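Local atomic coordinates of acyl-CoA hydrolase (Bacillus cereus, PDB entry 1Y7U), a protein that probably hydrolyses the thioester bond of long-chain fatty acyl-CoA substrates, releasing coenzyme A and the fatty acid. Residues K22-V26 and V76-V82; I42-D47 and M67-F72. All blocks are in the same frame, centred on the assembly; numbering follows the deposited sequence.

How the contacts relate
Both contacts involve the antiparallel sheet of the HotDog fold. In contact 1, strand 20-25 meets the start of strand 81-91; in contact 2, helix 39-58 lies against strand 61-71. Their centres are about 16 Å apart, and the chain between the two segments of contact 1 holds both segments of contact 2. Two side-chain pairs join them: a salt bridge from Lys22 NZ to Glu45 OE2 (2.6 Å), and packing of Val76 CG2 against Ile42 CD1 (4.3 Å). The second pair lies by the ligand. The nearest atoms of the Val76 side chain and a bound coenzyme A are about 4 Å apart, while Ile42, Asp71 and Phe72 bring contact 2 up to coenzyme A as well.

Contact 1 (K22-V26 and V76-V82); sequences KTSRV and VRSSDCV. With SO4 (sulfate ion), chain E.
Arg77 meets Val26 through its backbone carbonyl, while its guanidinium meets a sulfate, probably from the crystallisation liquor. Sulfate O1 sits at the guanidinium edge, in its plane, on a straight bond from Arg77 NE (3.1 Å), and Arg77 NH2 donates to sulfate O3. Arg113 shares the sulfate, and Arg77 NH1 bonds weakly to the carbonyls of His34 and Asn35, a spread of partners that suits a long arginine. The Asp80 carboxylate receives Arg77 N on the anti side of OD2 (2.8 Å), 17° out of its plane. With the bond from Asp80 N to Arg77 O, this ties together the two ends of a type I turn.

Val26 packs beside that turn. Its CG1 is anti to the backbone N (chi1 179°), which leaves Val26 CG2 by the carbonyl oxygens of Arg77 (3.5 Å) and Asp80, with the methyls of Val76 and Val82 beyond. Compact, beta-branched valines suit such close quarters. Ser24 and Val82 form an antiparallel hydrogen-bonded pair: Ser24 N donates to Val82 O at 2.6 Å, and Val82 N to Ser24 O at 3.1 Å.

Two waters link Val26 N to Asp80 O and Val26 O to Ser78 O. Direct bonds and water bridges thus give these backbone groups partners, while valine methyls fill the space between the segments.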
loop_
_atom_site.group_PDB
_atom_site.type_symbol
_atom_site.label_atom_id
_atom_site.label_comp_id
_atom_site.label_asym_id
_atom_site.label_seq_id
_atom_site.Cartn_x
_atom_site.Cartn_y
_atom_site.Cartn_z
ATOM N N LYS A 22 12.073 15.782 1.456
ATOM C CA LYS A 22 11.708 14.383 1.491
ATOM C C LYS A 22 12.547 13.608 0.510
ATOM O O LYS A 22 12.464 13.840 -0.688
ATOM C CB LYS A 22 10.247 14.190 1.129
ATOM C CG LYS A 22 9.789 12.747 1.221
ATOM C CD LYS A 22 8.433 12.623 0.578
ATOM C CE LYS A 22 7.734 11.340 0.951
ATOM N NZ LYS A 22 6.386 11.330 0.321
ATOM N N THR A 23 13.373 12.702 1.005
ATOM C CA THR A 23 14.159 11.889 0.101
ATOM C C THR A 23 13.715 10.439 0.291
ATOM O O THR A 23 13.560 9.964 1.416
ATOM C CB THR A 23 15.684 12.078 0.330
ATOM O OG1 THR A 23 16.353 10.817 0.219
ATOM C CG2 THR A 23 15.950 12.709 1.676
ATOM N N SER A 24 13.464 9.754 -0.822
ATOM C CA SER A 24 13.005 8.378 -0.788
ATOM C C SER A 24 13.815 7.457 -1.662
ATOM O O SER A 24 14.616 7.886 -2.488
ATOM C CB SER A 24 11.547 8.292 -1.233
ATOM O OG SER A 24 10.697 8.967 -0.328
ATOM N N ARG A 25 13.573 6.170 -1.462
ATOM C CA ARG A 25 14.212 5.111 -2.214
ATOM C C ARG A 25 13.283 4.886 -3.411
ATOM O O ARG A 25 12.124 5.291 -3.381
ATOM C CB ARG A 25 14.275 3.858 -1.336
ATOM C CG ARG A 25 15.485 2.991 -1.538
ATOM C CD ARG A 25 15.562 1.922 -0.469
ATOM N NE ARG A 25 16.688 1.026 -0.709
ATOM C CZ ARG A 25 16.691 0.046 -1.611
ATOM N NH1 ARG A 25 15.621 -0.191 -2.371
ATOM N NH2 ARG A 25 17.781 -0.690 -1.770
ATOM N N VAL A 26 13.779 4.264 -4.470
ATOM C CA VAL A 26 12.931 3.999 -5.623
ATOM C C VAL A 26 12.488 2.537 -5.604
ATOM O O VAL A 26 13.249 1.646 -5.970
ATOM C CB VAL A 26 13.673 4.288 -6.933
ATOM C CG1 VAL A 26 12.772 3.991 -8.117
ATOM C CG2 VAL A 26 14.123 5.730 -6.956
ATOM N N VAL A 76 14.266 8.558 -13.708
ATOM C CA VAL A 76 14.674 8.251 -12.349
ATOM C C VAL A 76 14.575 6.736 -12.294
ATOM O O VAL A 76 13.481 6.178 -12.354
ATOM C CB VAL A 76 13.721 8.855 -11.342
ATOM C CG1 VAL A 76 14.178 8.514 -9.928
ATOM C CG2 VAL A 76 13.648 10.353 -11.555
ATOM N N ARG A 77 15.718 6.073 -12.193
ATOM C CA ARG A 77 15.755 4.614 -12.184
ATOM C C ARG A 77 15.910 3.996 -10.800
ATOM O O ARG A 77 15.971 4.703 -9.802
ATOM C CB ARG A 77 16.878 4.143 -13.111
ATOM C CG ARG A 77 16.732 4.716 -14.505
ATOM C CD ARG A 77 17.960 4.502 -15.372
ATOM N NE ARG A 77 17.813 5.119 -16.692
ATOM C CZ ARG A 77 16.872 4.791 -17.577
ATOM N NH1 ARG A 77 15.980 3.847 -17.301
ATOM N NH2 ARG A 77 16.819 5.415 -18.744
ATOM N N SER A 78 15.958 2.668 -10.757
ATOM C CA SER A 78 16.098 1.931 -9.507
ATOM C C SER A 78 17.453 2.201 -8.863
ATOM O O SER A 78 17.599 2.131 -7.650
ATOM C CB SER A 78 15.960 0.438 -9.774
ATOM O OG SER A 78 17.012 -0.007 -10.614
ATOM N N SER A 79 18.449 2.493 -9.687
ATOM C CA SER A 79 19.794 2.780 -9.202
ATOM C C SER A 79 19.833 4.169 -8.603
ATOM O O SER A 79 20.846 4.595 -8.051
ATOM C CB SER A 79 20.794 2.702 -10.356
ATOM O OG SER A 79 20.305 3.391 -11.499
ATOM N N ASP A 80 18.717 4.881 -8.725
ATOM C CA ASP A 80 18.631 6.233 -8.209
ATOM C C ASP A 80 18.011 6.357 -6.842
ATOM O O ASP A 80 17.613 5.389 -6.200
ATOM C CB ASP A 80 17.851 7.137 -9.157
ATOM C CG ASP A 80 18.636 7.516 -10.369
ATOM O OD1 ASP A 80 19.839 7.835 -10.220
ATOM O OD2 ASP A 80 18.041 7.513 -11.469
ATOM N N CYS A 81 17.901 7.606 -6.435
ATOM C CA CYS A 81 17.365 7.982 -5.154
ATOM C C CYS A 81 16.670 9.318 -5.435
ATOM O O CYS A 81 17.243 10.185 -6.084
ATOM C CB CYS A 81 18.553 8.133 -4.216
ATOM S SG CYS A 81 18.191 8.735 -2.624
ATOM N N VAL A 82 15.428 9.479 -4.994
ATOM C CA VAL A 82 14.718 10.736 -5.233
ATOM C C VAL A 82 14.490 11.542 -3.976
ATOM O O VAL A 82 14.222 10.998 -2.916
ATOM C CB VAL A 82 13.331 10.524 -5.856
ATOM C CG1 VAL A 82 13.448 10.350 -7.329
ATOM C CG2 VAL A 82 12.664 9.316 -5.235
HETATM S S SO4 E . 20.036 7.984 -18.704
HETATM O O1 SO4 E . 19.911 7.246 -17.402
HETATM O O2 SO4 E . 21.478 8.032 -19.110
HETATM O O3 SO4 E . 19.200 7.268 -19.726
HETATM O O4 SO4 E . 19.563 9.406 -18.594
HETATM O O HOH W 1 16.507 3.540 -4.531
HETATM O O HOH W 2 15.777 0.944 -6.082
#

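Contact 2 (I42-D47 and M67-F72); sequences ILSEMD and MDWVDF. With COA (coenzyme A), chain J.
Phe72 turns the edge of its ring toward the helix, where Ile42 and Leu43 receive it. Ile42 CG2 lies in the ring plane, 3.9 Å from Phe72 CE2, and Leu43 CG is near that plane, 4.0 Å from Phe72 CZ. One face of the ring is met by Val70 CG1 of the same segment, offset toward the rim. A broad, flat phenyl can serve several neighbours at once in this way, and the branched aliphatic chains fit around its outline.

Further along the helix, Leu43 CD2 touches Val70 CG2 at 3.8 Å. The selenomethionine Met67 bends at chi2 (-72°), and this turn carries its CE to Met46 CB (3.6 Å) and close to Leu43 O, the Met46 and Met67 side chains crossing at about a right angle. Flexible, unbranched chains such as these can mould themselves to a helix surface. No hydrogen bond joins the two segments.

Coenzyme A borders the other end of the contact. Ile42 CD1 lies 3.6 Å from the ligand sulfur S1P, Phe72 O accepts a weak bond from N8P, and Asp71 OD1 takes the adenine N6A at 3.1 Å. In the second shell, Ser165 of the fourth subunit bonds Asp71 OD2 and so probably steadies the carboxylate for the adenine. Further hydrogen bonds to the ligand come from Thr36 and from residues of the fourth subunit, among them Arg158, so the pocket lies between two chains.

Behind the contact, Met46 rests on Val100 and Val102 of strand 95-105, Ile42 on Val102, and Met67 on Val120 of strand 112-125. Helix 39-58 is the central helix of the HotDog fold, around which the sheet wraps, while Met67, Val70 and Asp71 pair antiparallel with a strand of the fourth subunit and carry the sheet across the interface.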
loop_
_atom_site.group_PDB
_atom_site.type_symbol
_atom_site.label_atom_id
_atom_site.label_comp_id
_atom_site.label_asym_id
_atom_site.label_seq_id
_atom_site.Cartn_x
_atom_site.Cartn_y
_atom_site.Cartn_z
ATOM N N ILE A 42 5.914 10.560 -9.332
ATOM C CA ILE A 42 6.522 11.853 -9.064
ATOM C C ILE A 42 5.464 12.935 -8.810
ATOM O O ILE A 42 5.568 13.704 -7.856
ATOM C CB ILE A 42 7.443 12.273 -10.225
ATOM C CG1 ILE A 42 8.588 11.271 -10.340
ATOM C CG2 ILE A 42 8.016 13.659 -9.984
ATOM C CD1 ILE A 42 9.578 11.601 -11.409
ATOM N N LEU A 43 4.437 12.990 -9.648
ATOM C CA LEU A 43 3.390 13.986 -9.470
ATOM C C LEU A 43 2.703 13.813 -8.118
ATOM O O LEU A 43 2.512 14.781 -7.384
ATOM C CB LEU A 43 2.368 13.880 -10.598
ATOM C CG LEU A 43 2.936 14.144 -11.996
ATOM C CD1 LEU A 43 1.914 13.797 -13.062
ATOM C CD2 LEU A 43 3.357 15.593 -12.094
ATOM N N SER A 44 2.334 12.583 -7.771
ATOM C CA SER A 44 1.676 12.356 -6.492
ATOM C C SER A 44 2.554 12.910 -5.372
ATOM O O SER A 44 2.081 13.593 -4.457
ATOM C CB SER A 44 1.440 10.868 -6.263
ATOM O OG SER A 44 0.753 10.652 -5.042
ATOM N N GLU A 45 3.846 12.629 -5.462
ATOM C CA GLU A 45 4.775 13.076 -4.448
ATOM C C GLU A 45 4.990 14.582 -4.423
ATOM O O GLU A 45 5.134 15.165 -3.352
ATOM C CB GLU A 45 6.113 12.374 -4.626
ATOM C CG GLU A 45 6.674 11.882 -3.324
ATOM C CD GLU A 45 5.867 10.743 -2.754
ATOM O OE1 GLU A 45 6.079 9.595 -3.194
ATOM O OE2 GLU A 45 5.014 10.994 -1.878
HETATM N N MSE A 46 5.030 15.220 -5.591
HETATM C CA MSE A 46 5.231 16.664 -5.633
HETATM C C MSE A 46 4.093 17.349 -4.896
HETATM O O MSE A 46 4.315 18.215 -4.045
HETATM C CB MSE A 46 5.265 17.165 -7.069
HETATM C CG MSE A 46 6.407 16.628 -7.887
HETATM SE SE MSE A 46 6.369 17.371 -9.661
HETATM C CE MSE A 46 8.093 18.233 -9.661
ATOM N N ASP A 47 2.871 16.949 -5.230
ATOM C CA ASP A 47 1.676 17.506 -4.610
ATOM C C ASP A 47 1.683 17.267 -3.099
ATOM O O ASP A 47 1.362 18.160 -2.316
ATOM C CB ASP A 47 0.426 16.872 -5.240
ATOM C CG ASP A 47 -0.866 17.297 -4.556
ATOM O OD1 ASP A 47 -1.203 18.497 -4.606
ATOM O OD2 ASP A 47 -1.551 16.429 -3.967
HETATM N N MSE A 67 -1.983 22.227 -10.873
HETATM C CA MSE A 67 -0.636 21.724 -11.079
HETATM C C MSE A 67 -0.140 22.414 -12.342
HETATM O O MSE A 67 -0.840 22.428 -13.360
HETATM C CB MSE A 67 -0.659 20.212 -11.314
HETATM C CG MSE A 67 0.033 19.384 -10.247
HETATM SE SE MSE A 67 1.965 19.491 -10.230
HETATM C CE MSE A 67 2.311 18.097 -8.940
ATOM N N ASP A 68 1.053 22.993 -12.292
ATOM C CA ASP A 68 1.601 23.638 -13.483
ATOM C C ASP A 68 2.123 22.513 -14.383
ATOM O O ASP A 68 2.388 21.416 -13.901
ATOM C CB ASP A 68 2.748 24.566 -13.097
ATOM C CG ASP A 68 2.868 25.749 -14.024
ATOM O OD1 ASP A 68 2.292 26.807 -13.705
ATOM O OD2 ASP A 68 3.526 25.618 -15.074
ATOM N N TRP A 69 2.291 22.755 -15.676
ATOM C CA TRP A 69 2.779 21.666 -16.504
ATOM C C TRP A 69 4.110 21.143 -15.975
ATOM O O TRP A 69 4.875 21.877 -15.358
ATOM C CB TRP A 69 2.900 22.092 -17.962
ATOM C CG TRP A 69 3.723 23.290 -18.187
ATOM C CD1 TRP A 69 5.052 23.437 -17.908
ATOM C CD2 TRP A 69 3.304 24.506 -18.808
ATOM N NE1 TRP A 69 5.490 24.673 -18.325
ATOM C CE2 TRP A 69 4.434 25.351 -18.881
ATOM C CE3 TRP A 69 2.080 24.968 -19.316
ATOM C CZ2 TRP A 69 4.381 26.629 -19.445
ATOM C CZ3 TRP A 69 2.027 26.238 -19.877
ATOM C CH2 TRP A 69 3.174 27.054 -19.937
ATOM N N VAL A 70 4.371 19.862 -16.204
ATOM C CA VAL A 70 5.594 19.243 -15.719
ATOM C C VAL A 70 6.335 18.490 -16.811
ATOM O O VAL A 70 5.746 17.658 -17.501
ATOM C CB VAL A 70 5.301 18.231 -14.580
ATOM C CG1 VAL A 70 6.572 17.556 -14.169
ATOM C CG2 VAL A 70 4.687 18.916 -13.395
ATOM N N ASP A 71 7.625 18.782 -16.961
ATOM C CA ASP A 71 8.458 18.105 -17.951
ATOM C C ASP A 71 9.396 17.162 -17.228
ATOM O O ASP A 71 10.102 17.575 -16.313
ATOM C CB ASP A 71 9.316 19.095 -18.744
ATOM C CG ASP A 71 8.537 19.833 -19.794
ATOM O OD1 ASP A 71 7.964 19.178 -20.688
ATOM O OD2 ASP A 71 8.503 21.078 -19.730
ATOM N N PHE A 72 9.414 15.901 -17.627
ATOM C CA PHE A 72 10.310 14.956 -16.989
ATOM C C PHE A 72 11.629 14.972 -17.748
ATOM O O PHE A 72 11.842 14.226 -18.701
ATOM C CB PHE A 72 9.662 13.564 -16.934
ATOM C CG PHE A 72 8.428 13.522 -16.064
ATOM C CD1 PHE A 72 7.151 13.515 -16.632
ATOM C CD2 PHE A 72 8.541 13.605 -14.667
ATOM C CE1 PHE A 72 6.002 13.601 -15.820
ATOM C CE2 PHE A 72 7.400 13.691 -13.851
ATOM C CZ PHE A 72 6.131 13.691 -14.425
HETATM N N1A COA J . 7.384 16.638 -23.774
HETATM C C2A COA J . 6.753 16.058 -24.772
HETATM N N3A COA J . 7.486 15.422 -25.656
HETATM C C4A COA J . 8.770 15.381 -25.580
HETATM C C5A COA J . 9.382 15.931 -24.585
HETATM C C6A COA J . 8.688 16.569 -23.677
HETATM N N6A COA J . 9.247 17.140 -22.667
HETATM N N7A COA J . 10.620 15.722 -24.715
HETATM C C8A COA J . 10.765 15.009 -25.775
HETATM N N9A COA J . 9.620 14.786 -26.353
HETATM C C1B COA J . 9.313 14.117 -27.621
HETATM C C2B COA J . 9.871 14.779 -28.792
HETATM O O2B COA J . 8.907 15.622 -29.245
HETATM C C3B COA J . 9.899 13.701 -29.767
HETATM O O3B COA J . 8.620 13.571 -30.241
HETATM P P3B COA J . 8.300 13.122 -31.662
HETATM O O7A COA J . 7.013 12.684 -31.803
HETATM O O8A COA J . 9.196 12.160 -32.081
HETATM O O9A COA J . 8.273 14.190 -32.532
HETATM C C4B COA J . 10.387 12.593 -28.938
HETATM O O4B COA J . 9.875 12.873 -27.721
HETATM C C5B COA J . 11.801 12.874 -28.578
HETATM O O5B COA J . 12.747 12.549 -29.496
HETATM P P1A COA J . 14.102 12.602 -28.932
HETATM O O1A COA J . 14.528 13.937 -28.944
HETATM O O2A COA J . 14.856 11.671 -29.669
HETATM O O3A COA J . 13.954 12.195 -27.478
HETATM P P2A COA J . 14.909 12.687 -26.383
HETATM O O4A COA J . 15.128 14.100 -26.265
HETATM O O5A COA J . 15.948 11.799 -25.981
HETATM O O6A COA J . 13.937 12.714 -25.246
HETATM C CBP COA J . 12.695 11.410 -23.633
HETATM C CCP COA J . 13.240 11.560 -25.019
HETATM C CDP COA J . 11.358 12.017 -23.529
HETATM C CEP COA J . 12.553 9.962 -23.581
HETATM C CAP COA J . 13.529 11.843 -22.456
HETATM O OAP COA J . 13.180 13.128 -22.161
HETATM C C9P COA J . 13.285 11.084 -21.218
HETATM O O9P COA J . 13.664 9.786 -21.072
HETATM N N8P COA J . 12.672 11.695 -20.293
HETATM C C7P COA J . 12.331 11.038 -19.113
HETATM C C6P COA J . 10.966 10.430 -19.071
HETATM C C5P COA J . 10.874 9.479 -17.963
HETATM O O5P COA J . 11.248 8.393 -18.081
HETATM N N4P COA J . 10.433 9.881 -16.861
HETATM C C3P COA J . 9.295 9.399 -16.214
HETATM C C2P COA J . 9.394 9.924 -14.824
HETATM S S1P COA J . 11.063 10.128 -14.309
#